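Long-range contacts in invasion-associated protein (Mycobacterium tuberculosis, PDB 4LJ1), which binds peptidoglycan through an NlpC/p60 domain adapted to a non-catalytic role, probably in stabilising the cell wall: residues Ile88-Glu93 and Asn122-Tyr127; Gly105-Val110 and Pro118-Gly123. One frame throughout, in Å; residues are numbered along the deposited sequence. Where two conformers were deposited one is given.

Interaction 1 (Ile88-Glu93 and Asn122-Tyr127); sequences IFYGPE and NGMTPY
Tyr90 and Met124 face each other across a single backbone bridge, their CA atoms 4.4 Å apart, with one nearly straight hydrogen bond on each flank: Thr125 N to Phe89 O (2.8 Å) and Gly91 N to Gly123 O (3.0 Å). Thr125 adds a third bond, its OG1 donating to Gly91 O at 2.8 Å in the carbonyl plane, on a lone pair. With OG1 anti to the carbonyl carbon and beside the backbone N (chi1 -46°), the hydroxyl is turned toward Gly91. Small as well as polar, it fits between the strand backbone and Phe89 CB, which it touches. These bonds fasten the irregular chain between strands 114-118 and 128-130 to strand 87-90, the outermost strand on its side of the four-stranded antiparallel sheet in this NlpC/P60 domain. Gly91 lies where the strand ends, with backbone angles that only glycine takes easily (phi 93°, psi 167°), and Gly123 likewise has positive phi. The Tyr90 ring turns its edge to Asn122 O, which lies near the ring plane, CE1 3.5 Å from that oxygen; its hydroxyl bonds Arg120 O. CE1 also meets Met124 CB at 3.9 Å. The flexible Met124 chain runs on past Ile88, CG 4.1 Å from Ile88 CG2. A water accepts from Phe89 N (2.9 Å) and lies within donating reach of both Thr125 O and Tyr127 O, linking strand to loop, and the Phe89 ring packs edge-to-face with Tyr71 of helix 67-73.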
ATOM      1  N   ILE A  88       2.970  -4.622   2.327  1.00  6.85           N
ATOM      2  CA  ILE A  88       2.577  -6.026   2.269  1.00  6.77           C
ATOM      3  C   ILE A  88       2.020  -6.300   0.876  1.00  6.08           C
ATOM      4  O   ILE A  88       1.280  -5.473   0.338  1.00  7.44           O
ATOM      5  CB  ILE A  88       1.509  -6.306   3.342  1.00  7.54           C
ATOM      6  CG1 ILE A  88       2.099  -6.180   4.749  1.00  8.83           C
ATOM      7  CG2 ILE A  88       0.882  -7.696   3.147  1.00  9.64           C
ATOM      8  CD1 ILE A  88       1.058  -6.047   5.838  1.00 12.44           C
ATOM      9  N   PHE A  89       2.345  -7.449   0.320  1.00  6.28           N
ATOM     10  CA  PHE A  89       1.865  -7.834  -1.002  1.00  6.90           C
ATOM     11  C   PHE A  89       1.123  -9.150  -0.968  1.00  7.08           C
ATOM     12  O   PHE A  89       1.346  -9.998  -0.085  1.00  7.73           O
ATOM     13  CB  PHE A  89       3.027  -7.917  -1.991  1.00  7.59           C
ATOM     14  CG  PHE A  89       3.712  -6.607  -2.223  1.00  7.20           C
ATOM     15  CD1 PHE A  89       4.678  -6.154  -1.362  1.00  8.58           C
ATOM     16  CD2 PHE A  89       3.366  -5.826  -3.303  1.00  8.06           C
ATOM     17  CE1 PHE A  89       5.291  -4.926  -1.555  1.00  9.45           C
ATOM     18  CE2 PHE A  89       3.979  -4.604  -3.512  1.00  9.37           C
ATOM     19  CZ  PHE A  89       4.936  -4.150  -2.631  1.00 10.03           C
ATOM     20  N   TYR A  90       0.271  -9.320  -1.972  1.00  7.23           N
ATOM     21  CA  TYR A  90      -0.395 -10.572  -2.265  1.00  7.76           C
ATOM     22  C   TYR A  90      -0.064 -11.007  -3.679  1.00  7.81           C
ATOM     23  O   TYR A  90       0.117 -10.189  -4.579  1.00  8.81           O
ATOM     24  CB  TYR A  90      -1.938 -10.434  -2.044  1.00  8.26           C
ATOM     25  CG  TYR A  90      -2.224 -10.214  -0.580  1.00  8.62           C
ATOM     26  CD1 TYR A  90      -2.368 -11.288   0.278  1.00  8.76           C
ATOM     27  CD2 TYR A  90      -2.186  -8.951  -0.015  1.00  8.53           C
ATOM     28  CE1 TYR A  90      -2.536 -11.105   1.646  1.00  9.38           C
ATOM     29  CE2 TYR A  90      -2.366  -8.766   1.349  1.00  9.72           C
ATOM     30  CZ  TYR A  90      -2.505  -9.853   2.177  1.00  9.22           C
ATOM     31  OH  TYR A  90      -2.625  -9.692   3.537  1.00 11.04           O
ATOM     32  N   GLY A  91      -0.044 -12.322  -3.879  1.00  8.56           N
ATOM     33  CA  GLY A  91       0.207 -12.931  -5.169  1.00 10.19           C
ATOM     34  C   GLY A  91       1.652 -13.279  -5.417  1.00 10.19           C
ATOM     35  O   GLY A  91       2.551 -12.791  -4.735  1.00 10.61           O
ATOM     36  N   PRO A  92       1.910 -14.076  -6.459  1.00 12.43           N
ATOM     37  CA  PRO A  92       3.284 -14.396  -6.815  1.00 12.84           C
ATOM     38  C   PRO A  92       4.011 -13.132  -7.241  1.00 12.53           C
ATOM     39  O   PRO A  92       3.513 -12.371  -8.073  1.00 13.50           O
ATOM     40  CB  PRO A  92       3.162 -15.379  -7.979  1.00 15.70           C
ATOM     41  CG  PRO A  92       1.736 -15.499  -8.288  1.00 18.90           C
ATOM     42  CD  PRO A  92       0.921 -14.705  -7.339  1.00 13.95           C
ATOM     43  N   GLU A  93       5.159 -12.889  -6.632  1.00 12.91           N
ATOM     44  CA  GLU A  93       5.957 -11.697  -6.889  1.00 12.69           C
ATOM     45  C   GLU A  93       5.119 -10.424  -6.704  1.00 10.16           C
ATOM     46  O   GLU A  93       5.352  -9.421  -7.355  1.00 10.54           O
ATOM     47  CB  GLU A  93       6.589 -11.736  -8.295  1.00 14.84           C
ATOM     48  CG  GLU A  93       7.361 -13.000  -8.626  1.00 18.70           C
ATOM     49  CD  GLU A  93       8.647 -13.171  -7.849  0.50 21.21           C
ATOM     50  OE1 GLU A  93       9.164 -12.197  -7.275  0.50 20.88           O
ATOM     51  OE2 GLU A  93       9.171 -14.304  -7.845  0.50 29.21           O
ATOM     52  N   ASN A 122      -2.983 -15.505   4.130  1.00 12.19           N
ATOM     53  CA  ASN A 122      -3.453 -16.239   2.954  1.00 12.41           C
ATOM     54  C   ASN A 122      -3.130 -15.487   1.674  0.50  8.81           C
ATOM     55  O   ASN A 122      -3.636 -14.387   1.461  0.50  7.61           O
ATOM     56  CB  ASN A 122      -4.951 -16.519   2.990  1.00 15.39           C
ATOM     57  CG  ASN A 122      -5.413 -17.318   1.784  1.00 17.96           C
ATOM     58  OD1 ASN A 122      -4.914 -18.407   1.551  1.00 21.11           O
ATOM     59  ND2 ASN A 122      -6.372 -16.788   1.018  0.50 15.24           N
ATOM     60  N   GLY A 123      -2.284 -16.089   0.833  1.00 10.97           N
ATOM     61  CA  GLY A 123      -1.890 -15.503  -0.423  1.00 10.83           C
ATOM     62  C   GLY A 123      -0.803 -14.445  -0.305  1.00  9.46           C
ATOM     63  O   GLY A 123      -0.402 -13.867  -1.320  1.00  9.36           O
ATOM     64  N   MET A 124      -0.316 -14.174   0.909  1.00  9.21           N
ATOM     65  CA  MET A 124       0.658 -13.123   1.123  1.00  9.46           C
ATOM     66  C   MET A 124       1.990 -13.495   0.499  1.00  9.06           C
ATOM     67  O   MET A 124       2.467 -14.642   0.619  1.00 10.81           O
ATOM     68  CB  MET A 124       0.794 -12.855   2.624  1.00 10.25           C
ATOM     69  CG  MET A 124       1.676 -11.670   2.969  1.00 11.35           C
ATOM     70  SD  MET A 124       1.750 -11.389   4.736  1.00 15.59           S
ATOM     71  CE  MET A 124       3.458 -10.877   4.881  1.00 19.51           C
ATOM     72  N   THR A 125       2.606 -12.537  -0.162  1.00  9.77           N
ATOM     73  CA  THR A 125       3.904 -12.694  -0.756  1.00 11.11           C
ATOM     74  C   THR A 125       4.936 -12.831   0.382  1.00 11.58           C
ATOM     75  O   THR A 125       4.756 -12.224   1.434  1.00 11.60           O
ATOM     76  CB  THR A 125       4.142 -11.463  -1.659  1.00 10.89           C
ATOM     77  OG1 THR A 125       2.983 -11.170  -2.478  1.00 11.39           O
ATOM     78  CG2 THR A 125       5.338 -11.635  -2.528  1.00 13.55           C
ATOM     79  N   PRO A 126       6.001 -13.645   0.222  1.00 12.55           N
ATOM     80  CA  PRO A 126       6.883 -13.951   1.364  1.00 13.39           C
ATOM     81  C   PRO A 126       7.703 -12.816   1.973  1.00 11.81           C
ATOM     82  O   PRO A 126       8.251 -12.985   3.055  1.00 12.97           O
ATOM     83  CB  PRO A 126       7.832 -15.024   0.817  1.00 17.26           C
ATOM     84  CG  PRO A 126       7.434 -15.304  -0.562  1.00 19.30           C
ATOM     85  CD  PRO A 126       6.189 -14.576  -0.903  1.00 14.59           C
ATOM     86  N   TYR A 127       7.883 -11.737   1.231  1.00 10.43           N
ATOM     87  CA  TYR A 127       8.601 -10.566   1.712  1.00  8.86           C
ATOM     88  C   TYR A 127       7.684  -9.362   1.702  1.00  8.34           C
ATOM     89  O   TYR A 127       6.818  -9.227   0.821  1.00  9.23           O
ATOM     90  CB  TYR A 127       9.770 -10.268   0.795  1.00  9.81           C
ATOM     91  CG  TYR A 127      10.891 -11.252   0.819  1.00 10.46           C
ATOM     92  CD1 TYR A 127      11.794 -11.263   1.879  1.00 11.59           C
ATOM     93  CD2 TYR A 127      11.090 -12.140  -0.214  1.00 14.58           C
ATOM     94  CE1 TYR A 127      12.879 -12.125   1.899  1.00 13.12           C
ATOM     95  CE2 TYR A 127      12.170 -13.013  -0.198  1.00 18.99           C
ATOM     96  CZ  TYR A 127      13.039 -13.010   0.881  1.00 17.35           C
ATOM     97  OH  TYR A 127      14.084 -13.880   0.910  1.00 23.95           O
TER
HETATM   98  O   HOH W   1       4.186  -9.225   1.703  1.00 10.81           O

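Interaction 2 (Gly105-Val110 and Pro118-Gly123); sequences GQMLEV and PVRTNG
Gln106 and Pro118 form an antiparallel non-hydrogen-bonded pair, CA atoms 4.4 Å apart and side chains diverging, and beyond it Val119 N donates to Gly105 O over 2.9 Å in a nearly straight bond. Proline fits this position because the nitrogen of a residue in such a pair is not called on to donate to the opposite strand. Gly105 O takes a second, softer approach from Pro118 CA, a CA-H...O contact of 3.4 Å. Gly105, just before the strand, has the positive phi that glycine takes easily.

Val119 closes over this end of the strand: CG2, anti to its own carbonyl carbon (CG1 at chi1 174°), comes within 3.5 Å of Gly105 O and touches Met107 CB at 4.1 Å. Met107 starts from CG wedged between backbone N and carbonyl carbon (chi1 63°) and then extends fully, long and unbranched enough to carry SD past Val119 CA and CE on toward Arg120. Arg120 has two conformers; in the one given here, CE appears to lie over one face of the guanidinium, toward its rim. Glu109 meets the same group at its edge in a salt bridge, although the modelled spacing of Glu109 OE1 and Arg120 NH2 is too short to trust in detail. Glu109 OE2 has further partners in Ser117 and Gln115. Paired in this way, the segments form the open end, remote from the turn, of the beta hairpin made by strands 106-110 and 114-118, the latter outermost in the four-stranded antiparallel sheet of the NlpC/P60 fold, where the chain peels away toward strand 128-130.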
ATOM      1  N   GLY A 105       0.200  -5.926  13.750  1.00 10.13           N
ATOM      2  CA  GLY A 105      -0.604  -6.919  13.057  1.00 10.56           C
ATOM      3  C   GLY A 105      -1.749  -6.349  12.232  1.00 10.43           C
ATOM      4  O   GLY A 105      -2.652  -7.104  11.856  1.00 10.13           O
ATOM      5  N   GLN A 106      -1.726  -5.044  11.935  1.00  9.33           N
ATOM      6  CA  GLN A 106      -2.781  -4.348  11.216  1.00  8.96           C
ATOM      7  C   GLN A 106      -2.240  -3.800   9.901  1.00  8.28           C
ATOM      8  O   GLN A 106      -1.081  -3.400   9.803  1.00  8.51           O
ATOM      9  CB  GLN A 106      -3.319  -3.182  12.053  1.00 10.18           C
ATOM     10  CG  GLN A 106      -3.814  -3.558  13.439  1.00 12.51           C
ATOM     11  CD  GLN A 106      -5.062  -4.407  13.394  1.00 14.18           C
ATOM     12  OE1 GLN A 106      -5.776  -4.439  12.399  1.00 18.10           O
ATOM     13  NE2 GLN A 106      -5.332  -5.109  14.485  1.00 21.03           N
ATOM     14  N   MET A 107      -3.122  -3.744   8.894  1.00  7.98           N
ATOM     15  CA  MET A 107      -2.781  -3.154   7.619  1.00  7.51           C
ATOM     16  C   MET A 107      -3.886  -2.244   7.134  1.00  7.38           C
ATOM     17  O   MET A 107      -5.042  -2.426   7.467  1.00  8.12           O
ATOM     18  CB  MET A 107      -2.501  -4.233   6.577  1.00  7.57           C
ATOM     19  CG  MET A 107      -3.649  -5.150   6.213  1.00  8.42           C
ATOM     20  SD  MET A 107      -3.102  -6.469   5.097  1.00  9.10           S
ATOM     21  CE  MET A 107      -4.687  -7.288   4.817  1.00  9.49           C
ATOM     22  N   LEU A 108      -3.525  -1.281   6.293  1.00  7.16           N
ATOM     23  CA  LEU A 108      -4.466  -0.428   5.581  1.00  7.13           C
ATOM     24  C   LEU A 108      -4.570  -0.983   4.154  1.00  6.49           C
ATOM     25  O   LEU A 108      -3.570  -1.070   3.451  1.00  7.38           O
ATOM     26  CB  LEU A 108      -3.958   1.018   5.559  1.00  7.39           C
ATOM     27  CG  LEU A 108      -4.912   2.027   4.937  1.00  8.02           C
ATOM     28  CD1 LEU A 108      -6.143   2.240   5.794  1.00  9.74           C
ATOM     29  CD2 LEU A 108      -4.196   3.350   4.660  1.00 10.15           C
ATOM     30  N   GLU A 109      -5.786  -1.361   3.774  1.00  7.60           N
ATOM     31  CA  GLU A 109      -6.054  -1.973   2.498  1.00  8.36           C
ATOM     32  C   GLU A 109      -7.252  -1.329   1.828  1.00  7.85           C
ATOM     33  O   GLU A 109      -7.961  -0.527   2.426  1.00  8.11           O
ATOM     34  CB  GLU A 109      -6.320  -3.475   2.669  1.00 10.49           C
ATOM     35  CG  GLU A 109      -7.578  -3.757   3.457  1.00 11.30           C
ATOM     36  CD  GLU A 109      -8.000  -5.192   3.380  1.00 14.77           C
ATOM     37  OE1 GLU A 109      -7.461  -5.943   2.540  1.00 18.41           O
ATOM     38  OE2 GLU A 109      -8.941  -5.541   4.087  1.00 18.47           O
ATOM     39  N   VAL A 110      -7.499  -1.707   0.585  1.00  8.59           N
ATOM     40  CA  VAL A 110      -8.747  -1.357  -0.077  1.00  7.90           C
ATOM     41  C   VAL A 110      -9.555  -2.628  -0.241  1.00  9.37           C
ATOM     42  O   VAL A 110      -9.168  -3.523  -0.979  1.00 11.14           O
ATOM     43  CB  VAL A 110      -8.541  -0.653  -1.431  1.00  8.76           C
ATOM     44  CG1 VAL A 110      -9.886  -0.166  -1.951  1.00 11.07           C
ATOM     45  CG2 VAL A 110      -7.573   0.505  -1.297  1.00 10.17           C
ATOM     46  N   PRO A 118      -6.910  -6.693  10.134  1.00  9.17           N
ATOM     47  CA  PRO A 118      -5.758  -7.501  10.531  1.00  9.65           C
ATOM     48  C   PRO A 118      -5.043  -8.052   9.299  1.00 10.20           C
ATOM     49  O   PRO A 118      -5.680  -8.385   8.304  1.00  9.53           O
ATOM     50  CB  PRO A 118      -6.402  -8.626  11.351  1.00 12.01           C
ATOM     51  CG  PRO A 118      -7.657  -8.038  11.879  1.00 13.08           C
ATOM     52  CD  PRO A 118      -8.141  -7.108  10.819  1.00 10.48           C
ATOM     53  N   VAL A 119      -3.722  -8.148   9.372  1.00  9.54           N
ATOM     54  CA  VAL A 119      -2.963  -8.748   8.295  1.00  8.99           C
ATOM     55  C   VAL A 119      -3.433 -10.189   8.063  1.00 10.00           C
ATOM     56  O   VAL A 119      -3.677 -10.936   9.040  1.00 10.85           O
ATOM     57  CB  VAL A 119      -1.464  -8.744   8.613  1.00  9.38           C
ATOM     58  CG1 VAL A 119      -0.674  -9.508   7.557  1.00 11.39           C
ATOM     59  CG2 VAL A 119      -0.952  -7.322   8.779  1.00  9.27           C
ATOM     60  N   ARG A 120      -3.577 -10.582   6.800  1.00 10.91           N
ATOM     61  CA  ARG A 120      -3.960 -11.942   6.432  0.70 12.32           C
ATOM     62  C   ARG A 120      -2.756 -12.596   5.751  1.00 12.27           C
ATOM     63  O   ARG A 120      -2.165 -12.033   4.832  1.00 12.61           O
ATOM     64  CB  ARG A 120      -5.100 -11.944   5.404  0.70 12.53           C
ATOM     65  CG  ARG A 120      -6.450 -11.331   5.791  0.70 13.33           C
ATOM     66  CD  ARG A 120      -7.315 -11.117   4.514  0.70 13.66           C
ATOM     67  NE  ARG A 120      -7.479  -9.718   4.072  0.70 18.10           N
ATOM     68  CZ  ARG A 120      -7.100  -9.204   2.907  0.70 17.49           C
ATOM     69  NH1 ARG A 120      -6.477  -9.938   1.997  0.70 24.16           N
ATOM     70  NH2 ARG A 120      -7.330  -7.945   2.657  0.70 23.66           N
ATOM     71  N   THR A 121      -2.372 -13.787   6.169  1.00 11.95           N
ATOM     72  CA  THR A 121      -1.236 -14.418   5.498  1.00 11.96           C
ATOM     73  C   THR A 121      -1.681 -15.263   4.295  1.00 10.88           C
ATOM     74  O   THR A 121      -0.847 -15.621   3.493  1.00 12.09           O
ATOM     75  CB  THR A 121      -0.402 -15.299   6.425  1.00 15.85           C
ATOM     76  OG1 THR A 121      -1.299 -16.215   7.030  1.00 18.58           O
ATOM     77  CG2 THR A 121       0.316 -14.470   7.476  1.00 19.29           C
ATOM     78  N   ASN A 122      -2.983 -15.505   4.130  1.00 12.19           N
ATOM     79  CA  ASN A 122      -3.453 -16.239   2.954  1.00 12.41           C
ATOM     80  C   ASN A 122      -3.130 -15.487   1.674  0.50  8.81           C
ATOM     81  O   ASN A 122      -3.636 -14.387   1.461  0.50  7.61           O
ATOM     82  CB  ASN A 122      -4.951 -16.519   2.990  1.00 15.39           C
ATOM     83  CG  ASN A 122      -5.413 -17.318   1.784  1.00 17.96           C
ATOM     84  OD1 ASN A 122      -4.914 -18.407   1.551  1.00 21.11           O
ATOM     85  ND2 ASN A 122      -6.372 -16.788   1.018  0.50 15.24           N
ATOM     86  N   GLY A 123      -2.284 -16.089   0.833  1.00 10.97           N
ATOM     87  CA  GLY A 123      -1.890 -15.503  -0.423  1.00 10.83           C
ATOM     88  C   GLY A 123      -0.803 -14.445  -0.305  1.00  9.46           C
ATOM     89  O   GLY A 123      -0.402 -13.867  -1.320  1.00  9.36           O
TER

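Both interactions pin one continuous run of chain, 118-127, to the four-stranded sheet: interaction 2 where it departs from strand 114-118, interaction 1 where it passes strand 87-90 at the sheet's opposite edge. Their centres are 10 Å apart, and they share Asn122 and Gly123. Interaction 1 is partly buried and rests chiefly on backbone bonds and a threonine hydroxyl; interaction 2 is a surface contact, with one backbone bond, methionine packing and a charged pair. The Tyr90 hydroxyl bridges the two directly, and Ile88 packs on Met107 and Val119, joining them into one apolar patch.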